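Local structure of stage 0 sporulation protein A homolog (3MJQ) at residues D10-N16 against C99-K105; K68-L73 against A85-I89. The protein may act as a central regulator of sporulation and has predicted diguanylate cyclase activity, the crystallised chain being the PAS domain of the longer protein. The protein carries 1 engineered substitution. All blocks are in the same frame, centred on the assembly; numbering follows the deposited sequence.

Interaction 1: D10-N16 against C99-K105; sequences DMILIIN and CLFAIIK
Met11 to Ile15 pair with Leu100 to Ile104 as the first and last strands of the PAS fold, which lie side by side in the middle of its antiparallel sheet of order 2-1-5-4-3. The short axes run at 164° to each other, 4.5 Å apart at their closest. Three hydrogen-bonded pairs, Met11 with Ile104, Leu13 with Ala102 and Ile15 with Leu100, set the register. Leu100 N reaches Ile15 O almost straight at 2.7 Å, whereas Met11 N to Ile104 O is a weak, bent bond of 3.2 Å.

The close packing lies on both faces of these rungs. On one, Met11 (selenomethionine) and Leu13 pack on helix 27-32, Ile15 and Leu100 on helix 53-65, and Ile104 on Ala85 and Ala87 of strand 82-93; Met11 CE meets Ile104 CG2 at 3.8 Å, and Ile15 CG1 lies beside Leu100 CB at 3.9 Å. On the other, Ile12, Ile14, Phe101 and Ile103 are buried, and the last three pack on the second subunit.

At the ends the contact thins: partly exposed Asn16 buries little, and the Lys105 side chain leads away, its CB 3.9 Å from Asp10 OD2 without a bond. Lys105 NZ forms a salt bridge with Glu69 of the second subunit. Asp10, also partly exposed, still packs its CB on Ile104 O at 3.6 Å.

Phe101 CG stands opposite its own amide nitrogen (chi1 174°), swinging the ring toward strand 11-16. Ile12 CG2 approaches it obliquely, while Ile14 CD1 lies in the ring plane at its edge, 3.7 Å from Phe101 CD1.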
ATOM      1  N   ASP A  10      -4.248   7.752  -4.102  1.00 71.55           N
ATOM      2  CA  ASP A  10      -4.053   7.912  -2.670  1.00 65.74           C
ATOM      3  C   ASP A  10      -2.648   8.408  -2.352  1.00 65.63           C
ATOM      4  O   ASP A  10      -1.683   8.075  -3.039  1.00 69.69           O
ATOM      5  CB  ASP A  10      -4.297   6.590  -1.953  1.00 68.67           C
ATOM      6  CG  ASP A  10      -5.770   6.285  -1.773  1.00 76.54           C
ATOM      7  OD1 ASP A  10      -6.598   6.824  -2.540  1.00 84.40           O
ATOM      8  OD2 ASP A  10      -6.100   5.491  -0.865  1.00 72.28           O
HETATM    9  N   MSE A  11      -2.549   9.195  -1.286  1.00 74.02           N
HETATM   10  CA  MSE A  11      -1.284   9.763  -0.848  1.00 71.85           C
HETATM   11  C   MSE A  11      -0.362   8.695  -0.246  1.00 66.21           C
HETATM   12  O   MSE A  11      -0.748   7.925   0.641  1.00 61.07           O
HETATM   13  CB  MSE A  11      -1.533  10.883   0.169  1.00 64.55           C
HETATM   14  CG  MSE A  11      -2.329  12.072  -0.344  1.00 69.61           C
HETATM   15 SE   MSE A  11      -2.823  13.292   1.092  0.81 71.61          SE
HETATM   16  CE  MSE A  11      -4.395  12.330   1.766  1.00 45.75           C
ATOM     17  N   ILE A  12       0.862   8.653  -0.759  1.00 59.08           N
ATOM     18  CA  ILE A  12       1.831   7.694  -0.296  1.00 59.38           C
ATOM     19  C   ILE A  12       3.056   8.447   0.111  1.00 61.38           C
ATOM     20  O   ILE A  12       3.562   9.276  -0.636  1.00 65.29           O
ATOM     21  CB  ILE A  12       2.241   6.696  -1.389  1.00 55.14           C
ATOM     22  CG1 ILE A  12       1.098   5.725  -1.679  1.00 56.05           C
ATOM     23  CG2 ILE A  12       3.487   5.931  -0.943  1.00 57.11           C
ATOM     24  CD1 ILE A  12       1.374   4.810  -2.847  1.00 57.06           C
ATOM     25  N   LEU A  13       3.524   8.140   1.311  1.00 61.32           N
ATOM     26  CA  LEU A  13       4.707   8.758   1.870  1.00 64.80           C
ATOM     27  C   LEU A  13       5.543   7.649   2.466  1.00 68.40           C
ATOM     28  O   LEU A  13       5.021   6.601   2.847  1.00 60.50           O
ATOM     29  CB  LEU A  13       4.335   9.725   3.001  1.00 52.22           C
ATOM     30  CG  LEU A  13       3.353  10.875   2.765  1.00 62.32           C
ATOM     31  CD1 LEU A  13       3.032  11.536   4.101  1.00 65.56           C
ATOM     32  CD2 LEU A  13       3.946  11.909   1.800  1.00 69.49           C
ATOM     33  N   ILE A  14       6.844   7.877   2.517  1.00 65.87           N
ATOM     34  CA  ILE A  14       7.742   6.936   3.151  1.00 67.77           C
ATOM     35  C   ILE A  14       8.403   7.865   4.163  1.00 74.79           C
ATOM     36  O   ILE A  14       8.963   8.886   3.784  1.00 84.29           O
ATOM     37  CB  ILE A  14       8.789   6.353   2.167  1.00 78.78           C
ATOM     38  CG1 ILE A  14       8.196   5.197   1.365  1.00 72.07           C
ATOM     39  CG2 ILE A  14       9.957   5.783   2.934  1.00 85.43           C
ATOM     40  CD1 ILE A  14       7.382   5.605   0.200  1.00 64.57           C
ATOM     41  N   ILE A  15       8.312   7.552   5.447  1.00 67.67           N
ATOM     42  CA  ILE A  15       8.899   8.432   6.449  1.00 73.19           C
ATOM     43  C   ILE A  15       9.805   7.660   7.392  1.00 74.15           C
ATOM     44  O   ILE A  15       9.478   6.543   7.801  1.00 68.29           O
ATOM     45  CB  ILE A  15       7.783   9.181   7.235  1.00 63.75           C
ATOM     46  CG1 ILE A  15       7.015   8.223   8.140  1.00 75.06           C
ATOM     47  CG2 ILE A  15       6.771   9.775   6.255  1.00 55.64           C
ATOM     48  CD1 ILE A  15       7.509   8.199   9.546  1.00 84.30           C
ATOM     49  N   ASN A  16      10.945   8.262   7.728  1.00 72.79           N
ATOM     50  CA  ASN A  16      11.934   7.630   8.598  1.00 74.59           C
ATOM     51  C   ASN A  16      11.631   7.711  10.082  1.00 79.09           C
ATOM     52  O   ASN A  16      10.600   8.231  10.497  1.00 77.38           O
ATOM     53  CB  ASN A  16      13.323   8.220   8.345  1.00 68.98           C
ATOM     54  CG  ASN A  16      13.410   9.676   8.716  1.00 83.62           C
ATOM     55  OD1 ASN A  16      13.056  10.067   9.822  1.00 86.21           O
ATOM     56  ND2 ASN A  16      13.892  10.492   7.794  1.00 88.63           N
ATOM     57  N   CYS A  99      11.928   2.449   8.519  1.00103.10           N
ATOM     58  CA  CYS A  99      11.051   3.561   8.174  1.00 96.60           C
ATOM     59  C   CYS A  99       9.613   3.074   8.006  1.00 81.54           C
ATOM     60  O   CYS A  99       9.343   1.875   8.064  1.00 75.46           O
ATOM     61  CB  CYS A  99      11.529   4.237   6.890  1.00 96.76           C
ATOM     62  SG  CYS A  99      10.979   3.438   5.386  1.00 90.71           S
ATOM     63  N   LEU A 100       8.689   4.004   7.798  1.00 75.00           N
ATOM     64  CA  LEU A 100       7.291   3.637   7.629  1.00 71.66           C
ATOM     65  C   LEU A 100       6.793   3.901   6.217  1.00 77.16           C
ATOM     66  O   LEU A 100       7.107   4.927   5.619  1.00 77.18           O
ATOM     67  CB  LEU A 100       6.424   4.395   8.635  1.00 65.04           C
ATOM     68  CG  LEU A 100       5.910   3.651   9.875  1.00 70.49           C
ATOM     69  CD1 LEU A 100       6.839   2.530  10.246  1.00 77.58           C
ATOM     70  CD2 LEU A 100       5.769   4.624  11.032  1.00 72.33           C
ATOM     71  N   PHE A 101       6.038   2.944   5.681  1.00 76.73           N
ATOM     72  CA  PHE A 101       5.459   3.065   4.347  1.00 68.53           C
ATOM     73  C   PHE A 101       3.980   3.342   4.569  1.00 66.93           C
ATOM     74  O   PHE A 101       3.263   2.519   5.125  1.00 67.74           O
ATOM     75  CB  PHE A 101       5.630   1.776   3.554  1.00 65.79           C
ATOM     76  CG  PHE A 101       4.929   1.789   2.230  1.00 68.99           C
ATOM     77  CD1 PHE A 101       5.174   2.806   1.315  1.00 68.67           C
ATOM     78  CD2 PHE A 101       4.030   0.786   1.892  1.00 65.26           C
ATOM     79  CE1 PHE A 101       4.534   2.825   0.081  1.00 68.07           C
ATOM     80  CE2 PHE A 101       3.388   0.799   0.661  1.00 64.26           C
ATOM     81  CZ  PHE A 101       3.644   1.824  -0.246  1.00 59.45           C
ATOM     82  N   ALA A 102       3.521   4.503   4.127  1.00 63.71           N
ATOM     83  CA  ALA A 102       2.138   4.867   4.359  1.00 57.59           C
ATOM     84  C   ALA A 102       1.323   5.218   3.132  1.00 57.08           C
ATOM     85  O   ALA A 102       1.758   5.979   2.256  1.00 59.15           O
ATOM     86  CB  ALA A 102       2.084   6.027   5.340  1.00 55.27           C
ATOM     87  N   ILE A 103       0.120   4.655   3.096  1.00 54.58           N
ATOM     88  CA  ILE A 103      -0.823   4.919   2.028  1.00 54.93           C
ATOM     89  C   ILE A 103      -1.998   5.552   2.777  1.00 54.87           C
ATOM     90  O   ILE A 103      -2.588   4.945   3.678  1.00 56.61           O
ATOM     91  CB  ILE A 103      -1.228   3.617   1.299  1.00 55.64           C
ATOM     92  CG1 ILE A 103       0.051   2.836   0.923  1.00 56.63           C
ATOM     93  CG2 ILE A 103      -2.069   3.952   0.052  1.00 50.87           C
ATOM     94  CD1 ILE A 103      -0.169   1.555   0.128  1.00 46.05           C
ATOM     95  N   ILE A 104      -2.302   6.792   2.408  1.00 62.85           N
ATOM     96  CA  ILE A 104      -3.346   7.558   3.059  1.00 55.95           C
ATOM     97  C   ILE A 104      -4.584   7.860   2.229  1.00 50.96           C
ATOM     98  O   ILE A 104      -4.484   8.415   1.132  1.00 49.14           O
ATOM     99  CB  ILE A 104      -2.752   8.862   3.545  1.00 48.06           C
ATOM    100  CG1 ILE A 104      -1.514   8.529   4.376  1.00 49.75           C
ATOM    101  CG2 ILE A 104      -3.773   9.646   4.369  1.00 51.62           C
ATOM    102  CD1 ILE A 104      -0.589   9.687   4.563  1.00 51.07           C
ATOM    103  N   LYS A 105      -5.752   7.502   2.779  1.00 46.40           N
ATOM    104  CA  LYS A 105      -7.048   7.733   2.131  1.00 51.45           C
ATOM    105  C   LYS A 105      -7.738   9.005   2.639  1.00 62.46           C
ATOM    106  O   LYS A 105      -7.997   9.160   3.840  1.00 70.08           O
ATOM    107  CB  LYS A 105      -7.988   6.540   2.343  1.00 56.29           C
ATOM    108  CG  LYS A 105      -9.350   6.710   1.674  1.00 56.15           C
ATOM    109  CD  LYS A 105     -10.250   5.496   1.854  1.00 40.97           C
ATOM    110  CE  LYS A 105     -11.619   5.756   1.260  1.00 47.95           C
ATOM    111  NZ  LYS A 105     -12.586   4.730   1.697  1.00 55.97           N
TER

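Interaction 2: K68-L73 against A85-I89; sequences KESLPL and AKARI
Leu73 and Ala85 meet where strands 70-76 and 82-93 form an antiparallel beta hairpin at the margin of the PAS sheet, strand 70-76 being outermost within this chain. Leu73 CB lies 4.2 Å from Ala85 CB, its partner in the register. With chi1 at -65°, Leu73 CG sits beside the amide nitrogen, and the chain runs along the inward face until CD1 reaches Ala87 CB at 3.6 Å. The side chain thus spans from one hydrogen-bonded pair, Leu73 with Ala85, to the neighbouring one, Leu71 with Ala87.

Leu71 CD2 comes to the same methyl from another direction, 4.2 Å from Ala87 CB, giving one small residue two leucine neighbours. Helix 53-65 packs on Leu71 and Ile89, and Ile104 on Ala85 and Ala87, so this face looks into the domain.

Both pairs are bonded in both directions. Ala87 N to Leu71 O is 2.9 Å; Ala85 N to Leu73 O is 2.7 Å, and its return bond, Leu73 N to Ala85 O, comes from 46° out of the carbonyl plane. At the other end Ile89 N bonds Glu69 O at 2.9 Å.

Ser70, Pro72, Lys86 and Arg88 point to the opposite face, where the guanidinium of Arg88 lies near that of Arg88 of the second subunit, two like charges. No side-chain hydrogen bond or salt bridge joins the two segments, which implies that main-chain bonding fixes the register while aliphatic contacts pack the inward face.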
ATOM      1  N   LYS A  68       0.489  -0.072  15.940  1.00100.91           N
ATOM      2  CA  LYS A  68      -0.688  -0.018  15.069  1.00 91.54           C
ATOM      3  C   LYS A  68      -0.370  -0.218  13.588  1.00 78.48           C
ATOM      4  O   LYS A  68       0.775  -0.039  13.154  1.00 67.28           O
ATOM      5  CB  LYS A  68      -1.411   1.319  15.260  1.00 87.80           C
ATOM      6  CG  LYS A  68      -1.748   1.643  16.713  1.00 91.73           C
ATOM      7  CD  LYS A  68      -2.218   3.091  16.895  1.00 95.32           C
ATOM      8  CE  LYS A  68      -2.394   3.427  18.378  1.00 94.00           C
ATOM      9  NZ  LYS A  68      -2.705   4.860  18.649  1.00 92.52           N
ATOM     10  N   GLU A  69      -1.399  -0.588  12.825  1.00 78.18           N
ATOM     11  CA  GLU A  69      -1.270  -0.819  11.384  1.00 84.50           C
ATOM     12  C   GLU A  69      -2.024   0.236  10.575  1.00 75.30           C
ATOM     13  O   GLU A  69      -1.854   0.336   9.356  1.00 68.88           O
ATOM     14  CB  GLU A  69      -1.798  -2.212  11.016  1.00 91.03           C
ATOM     15  CG  GLU A  69      -1.163  -3.353  11.805  1.00 99.63           C
ATOM     16  CD  GLU A  69      -1.447  -4.723  11.206  1.00107.29           C
ATOM     17  OE1 GLU A  69      -2.636  -5.059  11.003  1.00111.69           O
ATOM     18  OE2 GLU A  69      -0.476  -5.467  10.947  1.00109.07           O
ATOM     19  N   SER A  70      -2.865   1.007  11.264  1.00 71.90           N
ATOM     20  CA  SER A  70      -3.648   2.073  10.647  1.00 70.72           C
ATOM     21  C   SER A  70      -4.174   3.026  11.718  1.00 76.34           C
ATOM     22  O   SER A  70      -4.465   2.614  12.843  1.00 83.57           O
ATOM     23  CB  SER A  70      -4.843   1.502   9.885  1.00 57.14           C
ATOM     24  OG  SER A  70      -5.927   1.252  10.762  1.00 60.49           O
ATOM     25  N   LEU A  71      -4.288   4.303  11.372  1.00 70.31           N
ATOM     26  CA  LEU A  71      -4.813   5.285  12.305  1.00 68.05           C
ATOM     27  C   LEU A  71      -5.425   6.399  11.517  1.00 53.79           C
ATOM     28  O   LEU A  71      -5.005   6.689  10.399  1.00 48.92           O
ATOM     29  CB  LEU A  71      -3.718   5.872  13.193  1.00 68.53           C
ATOM     30  CG  LEU A  71      -2.751   6.868  12.550  1.00 73.64           C
ATOM     31  CD1 LEU A  71      -1.868   7.520  13.633  1.00 74.46           C
ATOM     32  CD2 LEU A  71      -1.902   6.131  11.508  1.00 84.87           C
ATOM     33  N   PRO A  72      -6.454   7.022  12.079  1.00 59.93           N
ATOM     34  CA  PRO A  72      -7.129   8.139  11.412  1.00 62.77           C
ATOM     35  C   PRO A  72      -6.223   9.375  11.528  1.00 63.92           C
ATOM     36  O   PRO A  72      -5.355   9.437  12.410  1.00 55.38           O
ATOM     37  CB  PRO A  72      -8.426   8.273  12.202  1.00 55.23           C
ATOM     38  CG  PRO A  72      -8.002   7.848  13.587  1.00 54.79           C
ATOM     39  CD  PRO A  72      -7.158   6.631  13.314  1.00 59.37           C
ATOM     40  N   LEU A  73      -6.410  10.350  10.650  1.00 65.28           N
ATOM     41  CA  LEU A  73      -5.567  11.526  10.692  1.00 65.88           C
ATOM     42  C   LEU A  73      -6.318  12.757  10.281  1.00 70.15           C
ATOM     43  O   LEU A  73      -7.420  12.679   9.742  1.00 76.66           O
ATOM     44  CB  LEU A  73      -4.379  11.372   9.742  1.00 59.80           C
ATOM     45  CG  LEU A  73      -3.305  10.318   9.963  1.00 67.31           C
ATOM     46  CD1 LEU A  73      -2.406  10.326   8.766  1.00 67.97           C
ATOM     47  CD2 LEU A  73      -2.502  10.602  11.224  1.00 69.49           C
ATOM     48  N   ALA A  85      -8.480  11.888   7.339  1.00 53.47           N
ATOM     49  CA  ALA A  85      -7.833  10.869   6.545  1.00 55.06           C
ATOM     50  C   ALA A  85      -7.691   9.624   7.372  1.00 63.44           C
ATOM     51  O   ALA A  85      -7.890   9.642   8.598  1.00 63.43           O
ATOM     52  CB  ALA A  85      -6.461  11.340   6.100  1.00 49.38           C
ATOM     53  N   LYS A  86      -7.383   8.540   6.668  1.00 57.77           N
ATOM     54  CA  LYS A  86      -7.138   7.256   7.276  1.00 52.04           C
ATOM     55  C   LYS A  86      -5.841   6.797   6.631  1.00 55.25           C
ATOM     56  O   LYS A  86      -5.700   6.782   5.404  1.00 52.83           O
ATOM     57  CB  LYS A  86      -8.265   6.254   6.999  1.00 55.83           C
ATOM     58  CG  LYS A  86      -8.042   4.931   7.738  1.00 62.87           C
ATOM     59  CD  LYS A  86      -9.246   4.008   7.688  1.00 80.60           C
ATOM     60  CE  LYS A  86      -9.059   2.815   8.634  1.00 88.46           C
ATOM     61  NZ  LYS A  86     -10.195   1.836   8.597  1.00 86.83           N
ATOM     62  N   ALA A  87      -4.875   6.457   7.469  1.00 51.32           N
ATOM     63  CA  ALA A  87      -3.599   6.027   6.951  1.00 56.00           C
ATOM     64  C   ALA A  87      -3.301   4.593   7.323  1.00 58.12           C
ATOM     65  O   ALA A  87      -3.491   4.191   8.462  1.00 67.43           O
ATOM     66  CB  ALA A  87      -2.512   6.936   7.475  1.00 42.43           C
ATOM     67  N   ARG A  88      -2.861   3.814   6.345  1.00 46.06           N
ATOM     68  CA  ARG A  88      -2.470   2.437   6.578  1.00 47.41           C
ATOM     69  C   ARG A  88      -0.950   2.455   6.456  1.00 44.64           C
ATOM     70  O   ARG A  88      -0.391   3.059   5.513  1.00 43.50           O
ATOM     71  CB  ARG A  88      -3.101   1.519   5.530  1.00 58.50           C
ATOM     72  CG  ARG A  88      -4.606   1.414   5.714  1.00 67.76           C
ATOM     73  CD  ARG A  88      -5.349   0.907   4.486  1.00 77.55           C
ATOM     74  NE  ARG A  88      -6.766   1.278   4.532  1.00 79.83           N
ATOM     75  CZ  ARG A  88      -7.631   0.826   5.436  1.00 79.45           C
ATOM     76  NH1 ARG A  88      -7.228  -0.025   6.375  1.00 71.87           N
ATOM     77  NH2 ARG A  88      -8.894   1.243   5.409  1.00 82.37           N
ATOM     78  N   ILE A  89      -0.281   1.831   7.425  1.00 48.16           N
ATOM     79  CA  ILE A  89       1.173   1.803   7.420  1.00 57.36           C
ATOM     80  C   ILE A  89       1.807   0.415   7.458  1.00 55.87           C
ATOM     81  O   ILE A  89       1.265  -0.525   8.038  1.00 63.64           O
ATOM     82  CB  ILE A  89       1.749   2.652   8.572  1.00 53.46           C
ATOM     83  CG1 ILE A  89       1.619   1.906   9.893  1.00 55.93           C
ATOM     84  CG2 ILE A  89       1.010   3.993   8.665  1.00 45.37           C
ATOM     85  CD1 ILE A  89       2.336   2.608  11.028  1.00 68.19           C
TER

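How the interactions relate
Interactions 1 and 2 belong to one continuous sheet, with 85-89 and 99-105 as adjacent strands and 10-16 and 68-73 on their far sides. Their centres are about 10 Å apart. The joint rests on two probable backbone hydrogen bonds, Lys105 N to Lys86 O at 2.7 Å and Ile103 O to Arg88 N at 2.9 Å. Along the chain, interaction 2 is nested within the loop closed by interaction 1. Helix 53-65 packs against residues of both, on the side where PAS domains commonly form a pocket, though none is established here. Both contacts also reach the second subunit, where Trp90 receives Ile103 of interaction 1 and Arg88 of interaction 2.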